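Local coordinates for protein 2-hydroxyhepta-2,4-diene-1, 7-dioateisomerase (Mycobacterium abscessus, PDB 3R6O) that probably acts as a magnesium-binding isomerase of 2-hydroxyhepta-2,4-diene-1,7-dioate, and belongs to the fumarylacetoacetate hydrolase (FAH) family, at residues A[155-163]-A[240-250]; A[181-192]-A[218-229]. One frame throughout, in Å; residues are numbered along the deposited sequence.

Contact 1 (A[155-163]-A[240-250]); sequences LDYEIEIAV and FELRINGELRQ. With MG (magnesium ion), chain B.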
loop_
_atom_site.group_PDB
_atom_site.type_symbol
_atom_site.label_atom_id
_atom_site.label_comp_id
_atom_site.label_asym_id
_atom_site.label_seq_id
_atom_site.Cartn_x
_atom_site.Cartn_y
_atom_site.Cartn_z
ATOM N N LEU A 155 -15.714 -12.087 -10.664
ATOM C CA LEU A 155 -14.430 -11.474 -10.949
ATOM C C LEU A 155 -14.491 -10.603 -12.190
ATOM O O LEU A 155 -14.813 -11.085 -13.298
ATOM C CB LEU A 155 -13.337 -12.541 -11.135
ATOM C CG LEU A 155 -11.895 -12.009 -11.123
ATOM C CD1 LEU A 155 -11.562 -11.461 -9.760
ATOM C CD2 LEU A 155 -10.912 -13.112 -11.557
ATOM N N ASP A 156 -14.197 -9.313 -12.002
ATOM C CA ASP A 156 -14.268 -8.356 -13.091
ATOM C C ASP A 156 -12.880 -7.872 -13.560
ATOM O O ASP A 156 -11.909 -7.880 -12.803
ATOM C CB ASP A 156 -15.135 -7.164 -12.683
ATOM C CG ASP A 156 -16.012 -6.671 -13.806
ATOM O OD1 ASP A 156 -15.790 -7.083 -14.958
ATOM O OD2 ASP A 156 -16.942 -5.860 -13.527
ATOM N N TYR A 157 -12.855 -7.406 -14.800
ATOM C CA TYR A 157 -11.712 -6.804 -15.488
ATOM C C TYR A 157 -11.925 -5.292 -15.646
ATOM O O TYR A 157 -13.060 -4.810 -15.753
ATOM C CB TYR A 157 -11.533 -7.467 -16.879
ATOM C CG TYR A 157 -12.827 -7.414 -17.668
ATOM C CD1 TYR A 157 -13.135 -6.309 -18.460
ATOM C CD2 TYR A 157 -13.791 -8.414 -17.526
ATOM C CE1 TYR A 157 -14.378 -6.225 -19.146
ATOM C CE2 TYR A 157 -15.035 -8.351 -18.199
ATOM C CZ TYR A 157 -15.329 -7.239 -18.998
ATOM O OH TYR A 157 -16.549 -7.168 -19.690
ATOM N N GLU A 158 -10.816 -4.549 -15.640
ATOM C CA GLU A 158 -10.837 -3.107 -15.800
ATOM C C GLU A 158 -9.517 -2.665 -16.414
ATOM O O GLU A 158 -8.554 -2.490 -15.674
ATOM C CB GLU A 158 -10.957 -2.438 -14.458
ATOM C CG GLU A 158 -12.144 -2.846 -13.643
ATOM C CD GLU A 158 -12.265 -2.043 -12.365
ATOM O OE1 GLU A 158 -11.312 -1.957 -11.618
ATOM O OE2 GLU A 158 -13.339 -1.475 -12.099
ATOM N N ILE A 159 -9.481 -2.496 -17.724
ATOM C CA ILE A 159 -8.280 -1.987 -18.408
ATOM C C ILE A 159 -8.035 -0.529 -18.049
ATOM O O ILE A 159 -8.932 0.286 -18.065
ATOM C CB ILE A 159 -8.342 -2.187 -19.937
ATOM C CG1 ILE A 159 -6.956 -1.963 -20.563
ATOM C CG2 ILE A 159 -9.464 -1.303 -20.633
ATOM C CD1 ILE A 159 -6.945 -2.267 -22.121
ATOM N N GLU A 160 -6.805 -0.220 -17.668
ATOM C CA GLU A 160 -6.459 1.144 -17.281
ATOM C C GLU A 160 -5.056 1.474 -17.754
ATOM O O GLU A 160 -4.212 0.593 -17.915
ATOM C CB GLU A 160 -6.560 1.288 -15.748
ATOM C CG GLU A 160 -7.820 0.670 -15.172
ATOM C CD GLU A 160 -8.259 1.169 -13.825
ATOM O OE1 GLU A 160 -7.711 2.147 -13.265
ATOM O OE2 GLU A 160 -9.193 0.550 -13.311
ATOM N N ILE A 161 -4.810 2.761 -17.926
ATOM C CA ILE A 161 -3.484 3.247 -18.131
ATOM C C ILE A 161 -2.913 3.681 -16.736
ATOM O O ILE A 161 -3.549 4.466 -15.988
ATOM C CB ILE A 161 -3.453 4.416 -19.166
ATOM C CG1 ILE A 161 -4.126 4.039 -20.504
ATOM C CG2 ILE A 161 -2.002 4.864 -19.420
ATOM C CD1 ILE A 161 -3.647 2.723 -21.159
ATOM N N ALA A 162 -1.746 3.160 -16.408
ATOM C CA ALA A 162 -1.021 3.513 -15.184
ATOM C C ALA A 162 0.087 4.491 -15.476
ATOM O O ALA A 162 0.781 4.376 -16.495
ATOM C CB ALA A 162 -0.407 2.252 -14.508
ATOM N N VAL A 163 0.291 5.424 -14.558
ATOM C CA VAL A 163 1.537 6.189 -14.538
ATOM C C VAL A 163 2.361 5.695 -13.370
ATOM O O VAL A 163 1.836 5.282 -12.298
ATOM C CB VAL A 163 1.375 7.721 -14.429
ATOM C CG1 VAL A 163 0.768 8.259 -15.695
ATOM C CG2 VAL A 163 0.555 8.106 -13.232
ATOM N N PHE A 240 -6.842 2.529 -26.124
ATOM C CA PHE A 240 -6.597 1.186 -25.615
ATOM C C PHE A 240 -7.854 0.330 -25.694
ATOM O O PHE A 240 -8.971 0.851 -25.637
ATOM C CB PHE A 240 -6.038 1.252 -24.180
ATOM C CG PHE A 240 -6.865 2.098 -23.239
ATOM C CD1 PHE A 240 -7.781 1.514 -22.404
ATOM C CD2 PHE A 240 -6.781 3.490 -23.259
ATOM C CE1 PHE A 240 -8.559 2.283 -21.541
ATOM C CE2 PHE A 240 -7.590 4.288 -22.407
ATOM C CZ PHE A 240 -8.478 3.683 -21.562
ATOM N N GLU A 241 -7.672 -0.981 -25.788
ATOM C CA GLU A 241 -8.797 -1.889 -25.827
ATOM C C GLU A 241 -8.551 -3.164 -25.061
ATOM O O GLU A 241 -7.432 -3.622 -24.951
ATOM C CB GLU A 241 -9.160 -2.207 -27.275
ATOM C CG GLU A 241 -8.280 -3.274 -27.926
ATOM C CD GLU A 241 -8.797 -3.695 -29.294
ATOM O OE1 GLU A 241 -9.386 -2.845 -29.995
ATOM O OE2 GLU A 241 -8.619 -4.881 -29.649
ATOM N N LEU A 242 -9.632 -3.738 -24.543
ATOM C CA LEU A 242 -9.600 -5.033 -23.923
ATOM C C LEU A 242 -10.627 -5.962 -24.583
ATOM O O LEU A 242 -11.782 -5.564 -24.821
ATOM C CB LEU A 242 -9.879 -4.866 -22.424
ATOM C CG LEU A 242 -9.850 -6.127 -21.564
ATOM C CD1 LEU A 242 -9.339 -5.840 -20.122
ATOM C CD2 LEU A 242 -11.242 -6.845 -21.533
ATOM N N ARG A 243 -10.167 -7.169 -24.915
ATOM C CA ARG A 243 -10.945 -8.227 -25.500
ATOM C C ARG A 243 -10.841 -9.445 -24.600
ATOM O O ARG A 243 -9.881 -9.610 -23.871
ATOM C CB ARG A 243 -10.426 -8.631 -26.899
ATOM C CG ARG A 243 -10.266 -7.485 -27.831
ATOM C CD ARG A 243 -9.772 -7.892 -29.218
ATOM N NE ARG A 243 -9.916 -6.768 -30.138
ATOM C CZ ARG A 243 -10.945 -6.563 -30.964
ATOM N NH1 ARG A 243 -11.963 -7.435 -31.073
ATOM N NH2 ARG A 243 -10.938 -5.477 -31.715
ATOM N N ILE A 244 -11.838 -10.306 -24.685
ATOM C CA ILE A 244 -11.826 -11.598 -24.017
ATOM C C ILE A 244 -12.170 -12.637 -25.058
ATOM O O ILE A 244 -13.206 -12.537 -25.705
ATOM C CB ILE A 244 -12.787 -11.638 -22.858
ATOM C CG1 ILE A 244 -12.266 -10.731 -21.731
ATOM C CG2 ILE A 244 -12.947 -13.136 -22.352
ATOM C CD1 ILE A 244 -13.265 -10.567 -20.552
ATOM N N ASN A 245 -11.238 -13.582 -25.260
ATOM C CA ASN A 245 -11.306 -14.542 -26.347
ATOM C C ASN A 245 -11.567 -13.881 -27.698
ATOM O O ASN A 245 -12.323 -14.391 -28.494
ATOM C CB ASN A 245 -12.376 -15.603 -26.014
ATOM C CG ASN A 245 -12.240 -16.129 -24.605
ATOM O OD1 ASN A 245 -11.105 -16.307 -24.088
ATOM N ND2 ASN A 245 -13.374 -16.349 -23.942
ATOM N N GLY A 246 -10.925 -12.731 -27.949
ATOM C CA GLY A 246 -11.020 -12.076 -29.234
ATOM C C GLY A 246 -12.180 -11.095 -29.324
ATOM O O GLY A 246 -12.200 -10.244 -30.212
ATOM N N GLU A 247 -13.159 -11.222 -28.436
ATOM C CA GLU A 247 -14.314 -10.308 -28.437
ATOM C C GLU A 247 -14.037 -8.987 -27.711
ATOM O O GLU A 247 -13.566 -8.977 -26.545
ATOM C CB GLU A 247 -15.488 -10.977 -27.780
ATOM C CG GLU A 247 -16.742 -10.154 -27.782
ATOM C CD GLU A 247 -17.855 -10.864 -27.068
ATOM O OE1 GLU A 247 -17.591 -11.952 -26.468
ATOM O OE2 GLU A 247 -18.985 -10.320 -27.090
ATOM N N LEU A 248 -14.401 -7.876 -28.360
ATOM C CA LEU A 248 -14.226 -6.566 -27.735
ATOM C C LEU A 248 -15.118 -6.403 -26.493
ATOM O O LEU A 248 -16.329 -6.617 -26.584
ATOM C CB LEU A 248 -14.494 -5.451 -28.736
ATOM C CG LEU A 248 -14.099 -4.034 -28.320
ATOM C CD1 LEU A 248 -12.597 -3.913 -28.101
ATOM C CD2 LEU A 248 -14.592 -3.024 -29.361
ATOM N N ARG A 249 -14.518 -6.071 -25.347
ATOM C CA ARG A 249 -15.263 -5.689 -24.154
ATOM C C ARG A 249 -15.151 -4.183 -23.867
ATOM O O ARG A 249 -16.147 -3.508 -23.585
ATOM C CB ARG A 249 -14.789 -6.469 -22.911
ATOM C CG ARG A 249 -14.933 -8.013 -22.996
ATOM C CD ARG A 249 -16.350 -8.474 -23.286
ATOM N NE ARG A 249 -16.466 -9.922 -23.126
ATOM C CZ ARG A 249 -16.571 -10.576 -21.971
ATOM N NH1 ARG A 249 -16.575 -9.953 -20.809
ATOM N NH2 ARG A 249 -16.657 -11.883 -21.988
ATOM N N GLN A 250 -13.927 -3.663 -23.866
ATOM C CA GLN A 250 -13.715 -2.272 -23.503
ATOM C C GLN A 250 -12.900 -1.563 -24.541
ATOM O O GLN A 250 -11.965 -2.129 -25.069
ATOM C CB GLN A 250 -12.977 -2.146 -22.166
ATOM C CG GLN A 250 -13.599 -2.848 -20.993
ATOM C CD GLN A 250 -12.888 -2.498 -19.683
ATOM O OE1 GLN A 250 -11.907 -3.158 -19.299
ATOM N NE2 GLN A 250 -13.339 -1.432 -19.029
HETATM MG MG MG B . -10.200 1.010 -11.248
#
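The strand carrying metal ligand E160 in this FAH-family protein packs its other side, through Y157 and I159, on a beta hairpin closed by a type I' turn from I244 to E247. I159 N donates a hydrogen bond to Q250 OE1 at 3.0 Å, almost straight (179°); T284 also partners the Q250 side chain. Q250 CG lies in plane at the Y157 ring edge. I244 CD1 sits over one ring face in a CH-pi contact, 4.0 Å from the centroid, while D156 OD1 lies over the rim of the opposite face. Two partners grip Y157 OH: R249 NH1, donating in its guanidinium plane at 3.0 Å, and the carbonyl of G287. R249 and Q250 both face L242 in a classic beta bulge, turning both toward 155-163. I159 CG1 lies anti to the backbone N (chi1 -166°), the chain extended beyond it, bringing CD1 within 3.2 Å of E241 O. I161 CG1 makes a CH-pi contact over a face of F240, 4.2 Å from its centroid, with I159 CG2 at the ring edge. On the far side E160 OE2 binds magnesium at 2.3 Å; strand 181-192 flanks 155-163, and strand 303-308 pairs with 239-244.

Contact 2 (A[181-192]-A[218-229]); sequences VAGYMLANDITA and TFCPTGPWLFTT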
loop_
_atom_site.group_PDB
_atom_site.type_symbol
_atom_site.label_atom_id
_atom_site.label_comp_id
_atom_site.label_asym_id
_atom_site.label_seq_id
_atom_site.Cartn_x
_atom_site.Cartn_y
_atom_site.Cartn_z
ATOM N N VAL A 181 6.518 12.087 -13.294
ATOM C CA VAL A 181 6.139 10.825 -13.912
ATOM C C VAL A 181 7.311 10.278 -14.739
ATOM O O VAL A 181 7.783 10.907 -15.673
ATOM C CB VAL A 181 4.816 10.952 -14.744
ATOM C CG1 VAL A 181 4.595 9.737 -15.583
ATOM C CG2 VAL A 181 3.600 11.203 -13.783
ATOM N N ALA A 182 7.774 9.087 -14.364
ATOM C CA ALA A 182 8.822 8.419 -15.095
ATOM C C ALA A 182 8.261 7.848 -16.388
ATOM O O ALA A 182 8.970 7.744 -17.351
ATOM C CB ALA A 182 9.448 7.310 -14.255
ATOM N N GLY A 183 7.001 7.404 -16.392
ATOM C CA GLY A 183 6.418 6.896 -17.629
ATOM C C GLY A 183 5.068 6.224 -17.422
ATOM O O GLY A 183 4.371 6.513 -16.449
ATOM N N TYR A 184 4.718 5.339 -18.351
ATOM C CA TYR A 184 3.367 4.802 -18.430
ATOM C C TYR A 184 3.393 3.293 -18.656
ATOM O O TYR A 184 4.304 2.761 -19.305
ATOM C CB TYR A 184 2.606 5.407 -19.603
ATOM C CG TYR A 184 2.600 6.900 -19.800
ATOM C CD1 TYR A 184 1.509 7.666 -19.407
ATOM C CD2 TYR A 184 3.624 7.525 -20.474
ATOM C CE1 TYR A 184 1.471 9.031 -19.634
ATOM C CE2 TYR A 184 3.599 8.888 -20.725
ATOM C CZ TYR A 184 2.517 9.643 -20.305
ATOM O OH TYR A 184 2.502 10.994 -20.572
ATOM N N MET A 185 2.376 2.594 -18.159
ATOM C CA MET A 185 2.249 1.133 -18.363
ATOM C C MET A 185 0.782 0.793 -18.564
ATOM O O MET A 185 -0.103 1.452 -17.977
ATOM C CB MET A 185 2.627 0.336 -17.117
ATOM C CG MET A 185 3.924 0.615 -16.528
ATOM S SD MET A 185 4.247 -0.728 -15.410
ATOM C CE MET A 185 3.314 -0.279 -13.953
ATOM N N LEU A 186 0.533 -0.256 -19.339
ATOM C CA LEU A 186 -0.810 -0.824 -19.416
ATOM C C LEU A 186 -1.047 -1.553 -18.096
ATOM O O LEU A 186 -0.109 -2.071 -17.485
ATOM C CB LEU A 186 -0.897 -1.782 -20.613
ATOM C CG LEU A 186 -2.256 -2.141 -21.211
ATOM C CD1 LEU A 186 -3.053 -0.888 -21.493
ATOM C CD2 LEU A 186 -2.059 -3.016 -22.513
ATOM N N ALA A 187 -2.281 -1.552 -17.611
ATOM C CA ALA A 187 -2.589 -2.227 -16.375
ATOM C C ALA A 187 -4.024 -2.764 -16.375
ATOM O O ALA A 187 -4.823 -2.399 -17.240
ATOM C CB ALA A 187 -2.342 -1.313 -15.151
ATOM N N ASN A 188 -4.332 -3.617 -15.403
ATOM C CA ASN A 188 -5.766 -4.011 -15.125
ATOM C C ASN A 188 -6.109 -3.914 -13.636
ATOM O O ASN A 188 -5.389 -4.453 -12.802
ATOM C CB ASN A 188 -6.024 -5.417 -15.634
ATOM C CG ASN A 188 -7.514 -5.650 -15.974
ATOM O OD1 ASN A 188 -8.354 -5.658 -15.095
ATOM N ND2 ASN A 188 -7.824 -5.754 -17.261
ATOM N N ASP A 189 -7.181 -3.201 -13.267
ATOM C CA ASP A 189 -7.622 -3.218 -11.879
ATOM C C ASP A 189 -8.647 -4.354 -11.718
ATOM O O ASP A 189 -9.844 -4.114 -11.735
ATOM C CB ASP A 189 -8.231 -1.857 -11.489
ATOM C CG ASP A 189 -8.621 -1.793 -10.048
ATOM O OD1 ASP A 189 -8.353 -2.772 -9.314
ATOM O OD2 ASP A 189 -9.216 -0.795 -9.609
ATOM N N ILE A 190 -8.158 -5.592 -11.625
ATOM C CA ILE A 190 -9.003 -6.768 -11.407
ATOM C C ILE A 190 -9.648 -6.648 -10.037
ATOM O O ILE A 190 -8.954 -6.391 -9.038
ATOM C CB ILE A 190 -8.199 -8.102 -11.387
ATOM C CG1 ILE A 190 -7.390 -8.332 -12.686
ATOM C CG2 ILE A 190 -9.150 -9.346 -11.022
ATOM C CD1 ILE A 190 -8.179 -8.612 -13.959
ATOM N N THR A 191 -10.937 -6.943 -9.988
ATOM C CA THR A 191 -11.773 -6.699 -8.814
ATOM C C THR A 191 -12.796 -7.839 -8.664
ATOM O O THR A 191 -13.443 -8.225 -9.629
ATOM C CB THR A 191 -12.521 -5.364 -8.950
ATOM O OG1 THR A 191 -11.571 -4.310 -9.112
ATOM C CG2 THR A 191 -13.363 -5.077 -7.678
ATOM N N ALA A 192 -12.886 -8.393 -7.465
ATOM C CA ALA A 192 -13.825 -9.432 -7.124
ATOM C C ALA A 192 -14.996 -8.677 -6.513
ATOM O O ALA A 192 -14.933 -8.273 -5.357
ATOM C CB ALA A 192 -13.206 -10.399 -6.110
ATOM N N THR A 218 -2.308 -11.589 -8.284
ATOM C CA THR A 218 -2.681 -11.584 -9.707
ATOM C C THR A 218 -3.693 -10.507 -10.090
ATOM O O THR A 218 -3.987 -10.366 -11.291
ATOM C CB THR A 218 -3.141 -12.950 -10.270
ATOM O OG1 THR A 218 -4.514 -13.234 -9.945
ATOM C CG2 THR A 218 -2.262 -14.094 -9.818
ATOM N N PHE A 219 -4.231 -9.770 -9.101
ATOM C CA PHE A 219 -5.252 -8.750 -9.374
ATOM C C PHE A 219 -4.735 -7.407 -9.948
ATOM O O PHE A 219 -5.538 -6.523 -10.262
ATOM C CB PHE A 219 -6.119 -8.490 -8.129
ATOM C CG PHE A 219 -7.195 -9.510 -7.884
ATOM C CD1 PHE A 219 -7.091 -10.811 -8.340
ATOM C CD2 PHE A 219 -8.323 -9.153 -7.162
ATOM C CE1 PHE A 219 -8.114 -11.731 -8.102
ATOM C CE2 PHE A 219 -9.335 -10.068 -6.905
ATOM C CZ PHE A 219 -9.225 -11.350 -7.361
ATOM N N CYS A 220 -3.427 -7.241 -10.108
ATOM C CA CYS A 220 -2.886 -6.035 -10.779
ATOM C C CYS A 220 -1.865 -6.367 -11.863
ATOM O O CYS A 220 -0.666 -6.045 -11.745
ATOM C CB CYS A 220 -2.297 -5.041 -9.782
ATOM S SG CYS A 220 -2.140 -3.354 -10.474
ATOM N N PRO A 221 -2.311 -7.040 -12.929
ATOM C CA PRO A 221 -1.475 -7.191 -14.101
ATOM C C PRO A 221 -0.935 -5.849 -14.610
ATOM O O PRO A 221 -1.654 -4.860 -14.619
ATOM C CB PRO A 221 -2.414 -7.824 -15.134
ATOM C CG PRO A 221 -3.495 -8.449 -14.357
ATOM C CD PRO A 221 -3.637 -7.624 -13.133
ATOM N N THR A 222 0.329 -5.834 -15.026
ATOM C CA THR A 222 1.002 -4.625 -15.543
ATOM C C THR A 222 1.986 -4.993 -16.659
ATOM O O THR A 222 2.462 -6.143 -16.734
ATOM C CB THR A 222 1.835 -3.920 -14.433
ATOM O OG1 THR A 222 2.876 -4.793 -13.964
ATOM C CG2 THR A 222 0.969 -3.498 -13.267
ATOM N N GLY A 223 2.311 -4.011 -17.509
ATOM C CA GLY A 223 3.242 -4.229 -18.622
ATOM C C GLY A 223 2.525 -4.403 -19.958
ATOM O O GLY A 223 1.300 -4.254 -20.053
ATOM N N PRO A 224 3.266 -4.792 -20.992
ATOM C CA PRO A 224 4.609 -5.384 -20.916
ATOM C C PRO A 224 5.799 -4.442 -20.703
ATOM O O PRO A 224 6.915 -4.931 -20.478
ATOM C CB PRO A 224 4.744 -6.110 -22.270
ATOM C CG PRO A 224 3.816 -5.396 -23.191
ATOM C CD PRO A 224 2.656 -4.935 -22.319
ATOM N N TRP A 225 5.604 -3.130 -20.797
ATOM C CA TRP A 225 6.737 -2.248 -20.597
ATOM C C TRP A 225 6.387 -0.916 -20.000
ATOM O O TRP A 225 5.240 -0.475 -20.045
ATOM C CB TRP A 225 7.532 -2.085 -21.918
ATOM C CG TRP A 225 6.750 -1.583 -23.106
ATOM C CD1 TRP A 225 6.263 -0.327 -23.282
ATOM C CD2 TRP A 225 6.417 -2.308 -24.306
ATOM N NE1 TRP A 225 5.608 -0.231 -24.478
ATOM C CE2 TRP A 225 5.700 -1.423 -25.138
ATOM C CE3 TRP A 225 6.641 -3.619 -24.745
ATOM C CZ2 TRP A 225 5.202 -1.800 -26.386
ATOM C CZ3 TRP A 225 6.164 -3.998 -25.977
ATOM C CH2 TRP A 225 5.448 -3.089 -26.796
ATOM N N LEU A 226 7.384 -0.300 -19.378
ATOM C CA LEU A 226 7.313 1.098 -18.998
ATOM C C LEU A 226 7.663 1.950 -20.189
ATOM O O LEU A 226 8.800 1.941 -20.651
ATOM C CB LEU A 226 8.262 1.400 -17.845
ATOM C CG LEU A 226 8.371 2.846 -17.377
ATOM C CD1 LEU A 226 7.082 3.279 -16.723
ATOM C CD2 LEU A 226 9.530 2.991 -16.349
ATOM N N PHE A 227 6.689 2.703 -20.681
ATOM C CA PHE A 227 6.908 3.602 -21.822
ATOM C C PHE A 227 7.314 4.920 -21.206
ATOM O O PHE A 227 6.491 5.577 -20.536
ATOM C CB PHE A 227 5.602 3.704 -22.623
ATOM C CG PHE A 227 5.643 4.674 -23.768
ATOM C CD1 PHE A 227 6.226 4.325 -24.977
ATOM C CD2 PHE A 227 5.060 5.924 -23.659
ATOM C CE1 PHE A 227 6.252 5.215 -26.044
ATOM C CE2 PHE A 227 5.072 6.808 -24.725
ATOM C CZ PHE A 227 5.663 6.466 -25.909
ATOM N N THR A 228 8.583 5.281 -21.316
ATOM C CA THR A 228 9.078 6.448 -20.585
ATOM C C THR A 228 8.653 7.788 -21.196
ATOM O O THR A 228 8.293 7.897 -22.376
ATOM C CB THR A 228 10.604 6.459 -20.430
ATOM O OG1 THR A 228 11.192 6.663 -21.719
ATOM C CG2 THR A 228 11.079 5.134 -19.796
ATOM N N THR A 229 8.694 8.806 -20.347
ATOM C CA THR A 229 8.314 10.162 -20.748
ATOM C C THR A 229 9.364 10.813 -21.613
ATOM O O THR A 229 9.064 11.701 -22.429
ATOM C CB THR A 229 8.005 11.015 -19.511
ATOM O OG1 THR A 229 9.094 10.905 -18.574
ATOM C CG2 THR A 229 6.771 10.495 -18.832
HETATM O O HOH W 1 2.716 -1.467 -20.815
#
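I190 lays CG2 over the centre of the F219 ring, 3.7 Å from the centroid, at the tightly packed end of this buried strand pairing. With CG2 anti to the backbone N (chi1 -57° for CG1), the methyl group faces the ring squarely; A192 CB touches the ring edge, and I190 CG1 reaches P221 CD. Only a weak bond from I190 N to F219 O joins the backbones here. N188 N to P221 O and G223 N to L186 O, both 3.1 Å, continue the pairing. At the other end Y184 and F227 form an antiparallel hydrogen-bonded pair, Y184 N to F227 O and F227 N to Y184 O, both 2.8 Å. G183, facing T228, has no room for a side chain beside F227 O. Between these ends the register shifts by two residues and the pairing is loose: a water accepts from L186 N at 2.9 Å and donates to W225 O, bridging the gap. The side open to solvent is at T229 and A182, both partly exposed, yet T229 N is held by A182 O at 3.2 Å. Strand 155-165 borders 181-192 on one side, and strand 25-28 borders 226-228 on the other.

In the fold
The centres of the two contacts lie about 12 Å apart, and they meet where neighbouring strands 155-165 and 181-192 of the large mixed sheet run antiparallel. Along the chain the order is 155-163, 181-192, 218-229, 240-250, so the segments of contact 2 fall between those of contact 1. Contact 2 extends the large sheet toward strand 25-28, whereas contact 1 joins it to the separate sheet of strands 239-244 and 247-253. Bonds from D156 N to T191 O and from E158 N to N188 OD1 probably tie them together. Each contributes a magnesium ligand, E160 from contact 1 and D189 from contact 2, so the metal sits at the junction of the two strands, with E158 beside it.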